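Local coordinates for protein peptide methionine sulfoxide reductase MsrA (Treponema denticola ATCC 35405, PDB 5FA9) that probably repairs oxidised proteins by reducing both the S and R forms of methionine sulfoxide to methionine, through fused MsrA and MsrB units, with thioredoxin as reductant, at residues G10-V15 with H50-K55; T28-A33 with Y138-L143; P233-A238 with Y284-A289; T257-K262 with G269-D274. The protein carries 2 engineered substitutions. One frame throughout, in Å; residues are numbered along the deposited sequence.

Contact 1. Residues G10-V15 with H50-K55; sequences GSFWGV and HAETVK. Engineered in segment 10-15: Ser-11 (natural residue Cys). With D1D ((4S,5S)-1,2-dithiane-4,5-diol), chain F.
The carbonyl oxygen of Glu-52 is tied to Gly-10 through water. Water 1 donates to Glu-52 O at 2.6 Å and also to Gly-10 O at 2.8 Å, while water 2, accepting from Gly-10 N, lies nearby. With CG beside the backbone N (chi1 -67°) and the chain extended beyond it, Glu-52 reaches past Gly-10 to the start of helix 12-19, where Phe-12 N donates a hydrogen bond to Glu-52 OE2 at 3.3 Å (153° at the hydrogen), meeting the oxygen nearly end-on. OE2 also lies over one face of the Phe-12 ring, 3.4 Å from CD2, with ring and carboxylate planes 39° apart. The turn carries the Gly-Cys-Phe-Trp-Gly signature of the MsrA family, its cysteine replaced here by the engineered Ser-11, which occupies the N-cap position. A bound dithiane diol occupies the pocket: Ser-11 OG shares a hydrogen bond of 3.2 Å with its O2, an oxygen that also sits 3.2 Å above the centre of the Trp-13 ring. Tyr-92 hydrogen-bonds the same ligand. Phe-12 CB meets Val-54 CG2 at 3.6 Å, and Val-15 CG1 slides past that methyl, packing the helix against strand 51-59.

Contact 2. Residues T28-A33 with Y138-L143; sequences TDTGYA and YHQDYL
The carboxamide of Gln-140 binds both backbone polar groups of Thr-30, joining the backbone bond that Thr-30 makes with Ala-135. Its NE2 donates to Thr-30 O at 2.9 Å, using a lone pair in the carbonyl plane, and this acceptor lies close to the plane of the amide as well. The return bond runs from Thr-30 N to Gln-140 OE1 at 3.2 Å; it is straighter at the hydrogen (164°) but meets OE1 well off the C=O direction, with the donor tilted from the amide plane. Two bonds to one residue hold the amide group against rotation, and a further bond from NE2 to Ala-135 O adds to the grip. The bend at chi2 (-64°) turns the Gln-140 side chain back onto the strand. Thr-30 OG1 makes a weak hydrogen bond to His-139 O at 3.1 Å; it is equally close to Gln-140 NE2, but there the angle is poor. Next to the amide, Gln-140 OE1 rests 3.5 Å from Asp-29 CA. On the other flank the Tyr-32 side chain crosses that of His-139 at about a right angle, bringing its OH to 3.8 Å from His-139 CD2. The contact joins a strand of the mixed sheet of the MsrA domain to the loop that carries His-139, a residue of the dithiane pocket. That loop, which leads into helix 142-145, lies beside strand 25-33, flanked by strand 132-134, while Glu-16 of helix 12-19 binds both Thr-28 OG1 and Asp-141 N.

Contact 3. Residues P233-A238 with Y284-A289; sequences PSFTKA and YSINGA. Engineered in segment 284-289: Ser-285 (natural residue Cys).
The Tyr-284 ring lies along the chain that leaves strand 234-235, with Phe-235 O at its edge, in plane, 3.5 Å from CD1. Its CG stands beside the backbone N (chi1 -72°), which lays the ring along residues 235-237 and brings CE1 to 3.6 Å from Lys-237 CA. The phenol oxygen is held at the far end by Tyr-246 OH and by water 4, which accepts from Ala-238 N. The two strands pair antiparallel. Phe-235 and Tyr-284 exchange two hydrogen bonds, the shorter from Tyr-284 N to Phe-235 O at 2.7 Å, and Ile-286 N donates to Pro-233 O at 3.0 Å in a nearly straight bond (170°). The Pro-233 ring packs against the Ile-286 carbonyl, its CD 3.2 Å from Ile-286 O. Ser-234 and Ser-285 form the non-hydrogen-bonded pair on the face opposite Phe-235 and Tyr-284, where water 3 bridges their hydroxyls; Ser-234 OG also binds Trp-232 O. Ser-285 is engineered and stands in the cysteine position of the Arg-x-Cys-x-Asn signature of MsrB domains. In the antiparallel sheet, strand 234-235 runs between 225-226 and 283-286, and strand 283-286 has 267-272 on its other side.

Contact 4. Residues T257-K262 with G269-D274; sequences TEVVSK and GHVFDD
Val-271 CB lies 3.7 Å from Val-259 CG2. Its CG1 touches the same methyl at 3.7 Å and also Thr-257 CB at 3.7 Å, while CG2 packs on the ring of Tyr-284 in the next strand. With chi1 at 51°, CG1 is flanked by both the backbone N and C, and this points the methyl at the other strand. The side chains of Thr-257 and Val-271 run alongside each other in the same direction, and Val-259 CG2 comes within 3.5 Å of Val-271 N. The two segments are the arms of a beta hairpin, strands 256-261 and 267-272, within the antiparallel sheet of the MsrB domain. Their short axes stand 127° apart, well short of straight antiparallel, as expected of a strongly twisted pair. Val-259 N donates to Gly-269 O at 2.7 Å; the return bond from Gly-269 N to Val-259 O is weak. Nearer the open end, Val-271 N donates to Thr-257 O at 3.1 Å. Gly-269 adopts backbone angles that suit a residue without a side chain. Glu-258 and His-270 occupy the face opposite the valines. His-270 CB sits 3.4 Å from Thr-257 O, and NE2 makes a weak hydrogen bond to Asp-249 in strand 244-249, at the edge of the sheet within this chain. The extended Glu-258 side chain carries its OE2 to His-267 ND1.

Contacts 1 and 2 belong to the MsrA unit and touch each other, since strands 51-59 and 25-33 are neighbours in one mixed sheet. Contacts 3 and 4 share the MsrB sheet, joined where Ser-285 N probably hydrogen-bonds His-270 O at 2.8 Å. The two pairs lie far apart, with the centres of contacts 1 and 3 about 37 Å from each other. Contacts 1 and 3 are buried, contact 4 partly so, and contact 2 lies at the surface. In the MsrA pair, side-chain carboxylate and amide groups bind backbone of another element, at and beside a ligand pocket. In the MsrB pair, strand pairs supply the polar bonds and aromatic or valine side chains the packing.

Contact 1. Residues G10-V15 with H50-K55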
# COMPACT_ATOMS: atom_id res chain seq x y z
N GLY B 10 0.53 -13.05 -19.77
CA GLY B 10 1.47 -14.01 -20.31
C GLY B 10 2.54 -14.39 -19.30
O GLY B 10 2.30 -14.37 -18.10
N SER B 11 3.71 -14.76 -19.81
CA SER B 11 4.85 -15.10 -18.96
C SER B 11 5.19 -13.94 -18.03
O SER B 11 5.52 -12.84 -18.49
CB SER B 11 6.06 -15.47 -19.81
OG SER B 11 7.24 -15.57 -19.02
N PHE B 12 5.10 -14.17 -16.72
CA PHE B 12 5.24 -13.10 -15.74
C PHE B 12 6.67 -12.55 -15.66
O PHE B 12 6.91 -11.54 -15.00
CB PHE B 12 4.78 -13.55 -14.35
CG PHE B 12 5.31 -14.89 -13.92
CD1 PHE B 12 6.68 -15.12 -13.79
CD2 PHE B 12 4.44 -15.91 -13.58
CE1 PHE B 12 7.16 -16.34 -13.38
CE2 PHE B 12 4.92 -17.14 -13.17
CZ PHE B 12 6.28 -17.36 -13.07
N TRP B 13 7.61 -13.22 -16.32
CA TRP B 13 8.99 -12.75 -16.36
C TRP B 13 9.07 -11.40 -17.05
O TRP B 13 9.69 -10.47 -16.54
CB TRP B 13 9.88 -13.76 -17.09
CG TRP B 13 10.09 -15.04 -16.33
CD1 TRP B 13 9.88 -15.25 -15.00
CD2 TRP B 13 10.55 -16.29 -16.86
NE1 TRP B 13 10.18 -16.54 -14.67
CE2 TRP B 13 10.59 -17.21 -15.79
CE3 TRP B 13 10.93 -16.72 -18.13
CZ2 TRP B 13 11.00 -18.53 -15.96
CZ3 TRP B 13 11.34 -18.03 -18.30
CH2 TRP B 13 11.37 -18.92 -17.22
N GLY B 14 8.43 -11.29 -18.20
CA GLY B 14 8.43 -10.05 -18.97
C GLY B 14 7.51 -9.00 -18.37
O GLY B 14 7.83 -7.81 -18.38
N VAL B 15 6.37 -9.44 -17.86
CA VAL B 15 5.40 -8.54 -17.25
C VAL B 15 6.00 -7.80 -16.06
O VAL B 15 5.84 -6.59 -15.92
CB VAL B 15 4.13 -9.29 -16.81
CG1 VAL B 15 3.13 -8.33 -16.20
CG2 VAL B 15 3.51 -10.02 -17.99
N HIS B 50 -4.27 -22.04 -12.96
CA HIS B 50 -3.95 -20.70 -12.48
C HIS B 50 -3.29 -19.88 -13.58
O HIS B 50 -2.52 -20.42 -14.39
CB HIS B 50 -3.02 -20.78 -11.27
CG HIS B 50 -3.64 -21.43 -10.07
ND1 HIS B 50 -4.69 -20.87 -9.37
CD2 HIS B 50 -3.35 -22.59 -9.44
CE1 HIS B 50 -5.02 -21.66 -8.37
NE2 HIS B 50 -4.22 -22.71 -8.38
N ALA B 51 -3.60 -18.59 -13.62
CA ALA B 51 -2.99 -17.70 -14.59
C ALA B 51 -1.73 -17.05 -14.02
O ALA B 51 -1.70 -16.65 -12.86
CB ALA B 51 -3.98 -16.63 -15.03
N GLU B 52 -0.69 -16.97 -14.85
CA GLU B 52 0.55 -16.33 -14.44
C GLU B 52 0.34 -14.83 -14.27
O GLU B 52 0.06 -14.12 -15.23
CB GLU B 52 1.66 -16.61 -15.46
CG GLU B 52 2.08 -18.07 -15.52
CD GLU B 52 3.35 -18.28 -16.31
OE1 GLU B 52 3.68 -19.45 -16.61
OE2 GLU B 52 4.03 -17.28 -16.63
N THR B 53 0.47 -14.36 -13.03
CA THR B 53 0.09 -13.00 -12.68
C THR B 53 1.20 -12.28 -11.91
O THR B 53 1.93 -12.90 -11.14
CB THR B 53 -1.21 -13.00 -11.84
OG1 THR B 53 -2.20 -13.80 -12.49
CG2 THR B 53 -1.75 -11.58 -11.66
N VAL B 54 1.31 -10.98 -12.14
CA VAL B 54 2.26 -10.15 -11.40
C VAL B 54 1.53 -9.20 -10.46
O VAL B 54 0.68 -8.42 -10.89
CB VAL B 54 3.16 -9.34 -12.34
CG1 VAL B 54 4.06 -8.41 -11.54
CG2 VAL B 54 4.00 -10.27 -13.20
N LYS B 55 1.86 -9.27 -9.18
CA LYS B 55 1.30 -8.35 -8.19
C LYS B 55 1.96 -6.99 -8.30
O LYS B 55 3.18 -6.88 -8.26
CB LYS B 55 1.47 -8.91 -6.78
CG LYS B 55 1.02 -7.97 -5.67
CD LYS B 55 1.13 -8.64 -4.31
CE LYS B 55 0.65 -7.72 -3.20
NZ LYS B 55 0.76 -8.36 -1.86
S1 D1D F . 6.78 -21.13 -15.20
C1 D1D F . 7.54 -19.72 -15.43
C2 D1D F . 6.98 -18.93 -16.72
O2 D1D F . 7.67 -17.90 -16.91
C3 D1D F . 7.02 -19.90 -18.14
O3 D1D F . 6.46 -19.29 -19.08
C4 D1D F . 6.29 -21.33 -17.93
S4 D1D F . 6.83 -22.12 -16.63
O HOH W 1 1.56 -12.29 -16.35
O HOH W 2 -1.02 -14.33 -18.13

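Contact 2. Residues T28-A33 with Y138-L143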
# COMPACT_ATOMS: atom_id res chain seq x y z
N THR B 28 6.90 -5.40 -6.98
CA THR B 28 6.34 -6.36 -7.92
C THR B 28 6.60 -7.79 -7.46
O THR B 28 7.67 -8.10 -6.94
CB THR B 28 6.90 -6.18 -9.34
OG1 THR B 28 8.33 -6.29 -9.30
CG2 THR B 28 6.52 -4.83 -9.91
N ASP B 29 5.61 -8.66 -7.65
CA ASP B 29 5.75 -10.07 -7.30
C ASP B 29 5.06 -10.95 -8.34
O ASP B 29 3.93 -10.69 -8.72
CB ASP B 29 5.17 -10.36 -5.91
CG ASP B 29 5.82 -9.53 -4.82
OD1 ASP B 29 7.01 -9.76 -4.53
OD2 ASP B 29 5.14 -8.65 -4.26
N THR B 30 5.75 -12.00 -8.77
CA THR B 30 5.18 -12.94 -9.73
C THR B 30 4.48 -14.07 -9.00
O THR B 30 4.92 -14.51 -7.94
CB THR B 30 6.26 -13.51 -10.67
OG1 THR B 30 7.28 -14.15 -9.89
CG2 THR B 30 6.88 -12.41 -11.50
N GLY B 31 3.38 -14.55 -9.58
CA GLY B 31 2.61 -15.61 -8.95
C GLY B 31 1.53 -16.21 -9.84
O GLY B 31 1.48 -15.95 -11.04
N TYR B 32 0.67 -17.01 -9.23
CA TYR B 32 -0.38 -17.72 -9.95
C TYR B 32 -1.75 -17.40 -9.35
O TYR B 32 -1.99 -17.65 -8.18
CB TYR B 32 -0.11 -19.22 -9.92
CG TYR B 32 1.33 -19.59 -10.19
CD1 TYR B 32 1.80 -19.70 -11.49
CD2 TYR B 32 2.22 -19.81 -9.14
CE1 TYR B 32 3.12 -20.03 -11.74
CE2 TYR B 32 3.54 -20.14 -9.39
CZ TYR B 32 3.99 -20.25 -10.69
OH TYR B 32 5.30 -20.57 -10.93
N ALA B 33 -2.64 -16.84 -10.17
CA ALA B 33 -3.91 -16.33 -9.68
C ALA B 33 -5.12 -17.12 -10.17
O ALA B 33 -5.16 -17.56 -11.32
CB ALA B 33 -4.07 -14.87 -10.06
N TYR B 138 13.12 -18.12 -7.39
CA TYR B 138 13.68 -18.33 -8.72
C TYR B 138 12.97 -17.47 -9.76
O TYR B 138 13.60 -16.89 -10.64
CB TYR B 138 13.59 -19.81 -9.10
CG TYR B 138 14.14 -20.13 -10.47
CD1 TYR B 138 15.51 -20.11 -10.71
CD2 TYR B 138 13.29 -20.46 -11.52
CE1 TYR B 138 16.02 -20.41 -11.97
CE2 TYR B 138 13.79 -20.76 -12.77
CZ TYR B 138 15.15 -20.73 -12.99
OH TYR B 138 15.65 -21.03 -14.24
N HIS B 139 11.65 -17.38 -9.64
CA HIS B 139 10.84 -16.62 -10.59
C HIS B 139 10.70 -15.15 -10.22
O HIS B 139 10.13 -14.36 -10.99
CB HIS B 139 9.44 -17.25 -10.70
CG HIS B 139 9.45 -18.64 -11.25
ND1 HIS B 139 9.97 -18.95 -12.48
CD2 HIS B 139 8.99 -19.80 -10.73
CE1 HIS B 139 9.84 -20.25 -12.70
NE2 HIS B 139 9.24 -20.79 -11.65
N GLN B 140 11.23 -14.76 -9.07
CA GLN B 140 11.15 -13.38 -8.61
C GLN B 140 12.31 -12.56 -9.15
O GLN B 140 13.47 -12.87 -8.88
CB GLN B 140 11.11 -13.31 -7.09
CG GLN B 140 9.93 -14.06 -6.47
CD GLN B 140 8.59 -13.46 -6.85
OE1 GLN B 140 8.49 -12.27 -7.16
NE2 GLN B 140 7.55 -14.28 -6.82
N ASP B 141 11.99 -11.50 -9.90
CA ASP B 141 12.99 -10.71 -10.61
C ASP B 141 13.90 -11.61 -11.44
O ASP B 141 15.12 -11.51 -11.38
CB ASP B 141 13.82 -9.87 -9.63
CG ASP B 141 13.12 -8.58 -9.23
OD1 ASP B 141 12.29 -8.09 -10.02
OD2 ASP B 141 13.40 -8.07 -8.12
N TYR B 142 13.27 -12.49 -12.21
CA TYR B 142 13.97 -13.48 -13.02
C TYR B 142 14.91 -12.83 -14.03
O TYR B 142 16.08 -13.21 -14.13
CB TYR B 142 12.96 -14.37 -13.75
CG TYR B 142 13.57 -15.39 -14.68
CD1 TYR B 142 13.97 -16.63 -14.22
CD2 TYR B 142 13.72 -15.12 -16.04
CE1 TYR B 142 14.52 -17.57 -15.07
CE2 TYR B 142 14.28 -16.05 -16.90
CZ TYR B 142 14.67 -17.27 -16.41
OH TYR B 142 15.22 -18.21 -17.26
N LEU B 143 14.40 -11.85 -14.77
CA LEU B 143 15.19 -11.18 -15.80
C LEU B 143 16.29 -10.32 -15.20
O LEU B 143 17.26 -9.97 -15.88
CB LEU B 143 14.29 -10.33 -16.70
CG LEU B 143 13.26 -11.11 -17.51
CD1 LEU B 143 12.42 -10.17 -18.36
CD2 LEU B 143 13.95 -12.15 -18.39

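Contact 3. Residues P233-A238 with Y284-A289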
# COMPACT_ATOMS: atom_id res chain seq x y z
N PRO B 233 -2.77 27.79 -10.84
CA PRO B 233 -3.32 26.46 -11.11
C PRO B 233 -2.54 25.37 -10.37
O PRO B 233 -1.33 25.25 -10.56
CB PRO B 233 -3.17 26.31 -12.63
CG PRO B 233 -3.23 27.71 -13.13
CD PRO B 233 -2.58 28.57 -12.08
N SER B 234 -3.23 24.60 -9.54
CA SER B 234 -2.57 23.61 -8.70
C SER B 234 -3.10 22.20 -8.96
O SER B 234 -4.30 22.00 -9.10
CB SER B 234 -2.74 23.97 -7.22
OG SER B 234 -2.21 25.26 -6.95
N PHE B 235 -2.18 21.24 -9.02
CA PHE B 235 -2.54 19.86 -9.29
C PHE B 235 -1.90 18.92 -8.26
O PHE B 235 -0.87 19.25 -7.67
CB PHE B 235 -2.12 19.46 -10.70
CG PHE B 235 -2.71 20.32 -11.78
CD1 PHE B 235 -2.06 21.47 -12.20
CD2 PHE B 235 -3.92 19.98 -12.37
CE1 PHE B 235 -2.61 22.27 -13.19
CE2 PHE B 235 -4.46 20.78 -13.36
CZ PHE B 235 -3.81 21.92 -13.77
N THR B 236 -2.52 17.77 -8.05
CA THR B 236 -2.03 16.80 -7.07
C THR B 236 -1.05 15.82 -7.69
O THR B 236 -0.28 15.17 -6.98
CB THR B 236 -3.19 16.02 -6.43
OG1 THR B 236 -3.84 15.22 -7.43
CG2 THR B 236 -4.20 16.97 -5.81
N LYS B 237 -1.07 15.72 -9.02
CA LYS B 237 -0.18 14.82 -9.74
C LYS B 237 -0.14 15.17 -11.22
O LYS B 237 -0.95 15.96 -11.71
CB LYS B 237 -0.61 13.37 -9.56
CG LYS B 237 -1.85 12.99 -10.34
CD LYS B 237 -2.28 11.56 -10.05
CE LYS B 237 -1.23 10.56 -10.49
NZ LYS B 237 -1.00 10.60 -11.97
N ALA B 238 0.80 14.56 -11.94
CA ALA B 238 0.87 14.70 -13.39
C ALA B 238 -0.11 13.72 -14.03
O ALA B 238 -0.52 12.74 -13.40
CB ALA B 238 2.28 14.45 -13.88
N TYR B 284 1.42 20.58 -7.18
CA TYR B 284 2.07 21.05 -8.40
C TYR B 284 1.58 22.45 -8.75
O TYR B 284 0.48 22.62 -9.27
CB TYR B 284 1.80 20.09 -9.56
CG TYR B 284 2.55 18.78 -9.46
CD1 TYR B 284 2.07 17.74 -8.67
CD2 TYR B 284 3.73 18.58 -10.16
CE1 TYR B 284 2.75 16.54 -8.58
CE2 TYR B 284 4.42 17.38 -10.08
CZ TYR B 284 3.93 16.37 -9.29
OH TYR B 284 4.61 15.18 -9.20
N SER B 285 2.40 23.45 -8.46
CA SER B 285 2.06 24.83 -8.77
C SER B 285 2.54 25.18 -10.17
O SER B 285 3.74 25.28 -10.42
CB SER B 285 2.67 25.78 -7.74
OG SER B 285 2.08 27.07 -7.83
N ILE B 286 1.59 25.34 -11.09
CA ILE B 286 1.92 25.52 -12.50
C ILE B 286 1.34 26.82 -13.05
O ILE B 286 0.18 27.15 -12.81
CB ILE B 286 1.39 24.34 -13.35
CG1 ILE B 286 1.84 23.01 -12.75
CG2 ILE B 286 1.84 24.47 -14.79
CD1 ILE B 286 3.34 22.82 -12.73
N ASN B 287 2.17 27.56 -13.78
CA ASN B 287 1.71 28.78 -14.45
C ASN B 287 0.68 28.45 -15.52
O ASN B 287 0.90 27.59 -16.37
CB ASN B 287 2.89 29.53 -15.07
CG ASN B 287 3.92 29.96 -14.04
OD1 ASN B 287 3.74 30.96 -13.34
ND2 ASN B 287 5.00 29.20 -13.93
N GLY B 288 -0.46 29.14 -15.48
CA GLY B 288 -1.50 28.97 -16.47
C GLY B 288 -1.03 29.32 -17.88
O GLY B 288 -1.49 28.73 -18.86
N ALA B 289 -0.11 30.27 -17.97
CA ALA B 289 0.44 30.71 -19.25
C ALA B 289 1.19 29.59 -19.96
O ALA B 289 1.36 29.63 -21.18
CB ALA B 289 1.35 31.91 -19.04
O HOH W 3 -0.31 26.78 -5.90
O HOH W 4 2.84 13.02 -10.12

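Contact 4. Residues T257-K262 with G269-D274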
# COMPACT_ATOMS: atom_id res chain seq x y z
N THR B 257 11.83 22.54 -5.84
CA THR B 257 11.95 21.65 -6.99
C THR B 257 11.22 22.24 -8.19
O THR B 257 10.02 22.53 -8.13
CB THR B 257 11.38 20.25 -6.69
OG1 THR B 257 12.02 19.72 -5.52
CG2 THR B 257 11.61 19.32 -7.86
N GLU B 258 11.95 22.42 -9.29
CA GLU B 258 11.38 23.00 -10.50
C GLU B 258 10.72 21.92 -11.36
O GLU B 258 11.28 20.84 -11.55
CB GLU B 258 12.46 23.72 -11.30
CG GLU B 258 11.97 24.28 -12.64
CD GLU B 258 13.11 24.80 -13.49
OE1 GLU B 258 14.26 24.38 -13.28
OE2 GLU B 258 12.84 25.63 -14.39
N VAL B 259 9.53 22.23 -11.86
CA VAL B 259 8.81 21.31 -12.74
C VAL B 259 8.95 21.73 -14.20
O VAL B 259 8.61 22.86 -14.56
CB VAL B 259 7.32 21.24 -12.38
CG1 VAL B 259 6.58 20.33 -13.34
CG2 VAL B 259 7.14 20.77 -10.94
N VAL B 260 9.45 20.82 -15.03
CA VAL B 260 9.64 21.10 -16.45
C VAL B 260 9.07 19.97 -17.30
O VAL B 260 9.06 18.81 -16.88
CB VAL B 260 11.13 21.31 -16.81
CG1 VAL B 260 11.69 22.54 -16.11
CG2 VAL B 260 11.95 20.07 -16.45
N SER B 261 8.58 20.31 -18.49
CA SER B 261 8.07 19.32 -19.42
C SER B 261 9.19 18.40 -19.87
O SER B 261 10.26 18.86 -20.25
CB SER B 261 7.43 20.00 -20.63
OG SER B 261 6.33 20.80 -20.25
N LYS B 262 8.95 17.09 -19.80
CA LYS B 262 9.98 16.13 -20.18
C LYS B 262 10.28 16.20 -21.67
O LYS B 262 11.43 16.10 -22.09
CB LYS B 262 9.57 14.71 -19.80
CG LYS B 262 10.63 13.67 -20.13
CD LYS B 262 10.31 12.32 -19.54
CE LYS B 262 11.47 11.36 -19.75
NZ LYS B 262 11.50 10.28 -18.74
N GLY B 269 6.62 25.31 -13.58
CA GLY B 269 6.45 25.86 -12.25
C GLY B 269 7.24 25.07 -11.22
O GLY B 269 8.36 24.64 -11.48
N HIS B 270 6.65 24.90 -10.04
CA HIS B 270 7.31 24.18 -8.96
C HIS B 270 6.37 23.18 -8.30
O HIS B 270 5.15 23.33 -8.34
CB HIS B 270 7.84 25.16 -7.91
CG HIS B 270 8.72 26.23 -8.48
ND1 HIS B 270 8.21 27.36 -9.09
CD2 HIS B 270 10.07 26.35 -8.53
CE1 HIS B 270 9.21 28.12 -9.49
NE2 HIS B 270 10.34 27.54 -9.16
N VAL B 271 6.94 22.15 -7.68
CA VAL B 271 6.16 21.17 -6.94
C VAL B 271 6.51 21.22 -5.45
O VAL B 271 7.68 21.17 -5.07
CB VAL B 271 6.38 19.73 -7.48
CG1 VAL B 271 7.86 19.40 -7.59
CG2 VAL B 271 5.65 18.72 -6.61
N PHE B 272 5.49 21.36 -4.62
CA PHE B 272 5.69 21.45 -3.18
C PHE B 272 5.13 20.23 -2.46
O PHE B 272 4.46 19.39 -3.07
CB PHE B 272 5.04 22.73 -2.64
CG PHE B 272 5.54 23.98 -3.30
CD1 PHE B 272 6.67 24.63 -2.83
CD2 PHE B 272 4.87 24.52 -4.39
CE1 PHE B 272 7.12 25.79 -3.43
CE2 PHE B 272 5.32 25.67 -5.00
CZ PHE B 272 6.45 26.31 -4.52
N ASP B 273 5.42 20.12 -1.17
CA ASP B 273 5.00 18.96 -0.39
C ASP B 273 3.84 19.30 0.55
O ASP B 273 3.55 18.54 1.48
CB ASP B 273 6.19 18.42 0.41
CG ASP B 273 6.22 16.91 0.47
OD1 ASP B 273 5.17 16.30 0.76
OD2 ASP B 273 7.30 16.33 0.23
N ASP B 274 3.19 20.42 0.29
CA ASP B 274 2.08 20.86 1.14
C ASP B 274 0.72 20.67 0.46
O ASP B 274 -0.23 21.41 0.73
CB ASP B 274 2.26 22.33 1.53
CG ASP B 274 2.31 23.26 0.33
OD1 ASP B 274 2.47 22.76 -0.80
OD2 ASP B 274 2.19 24.49 0.53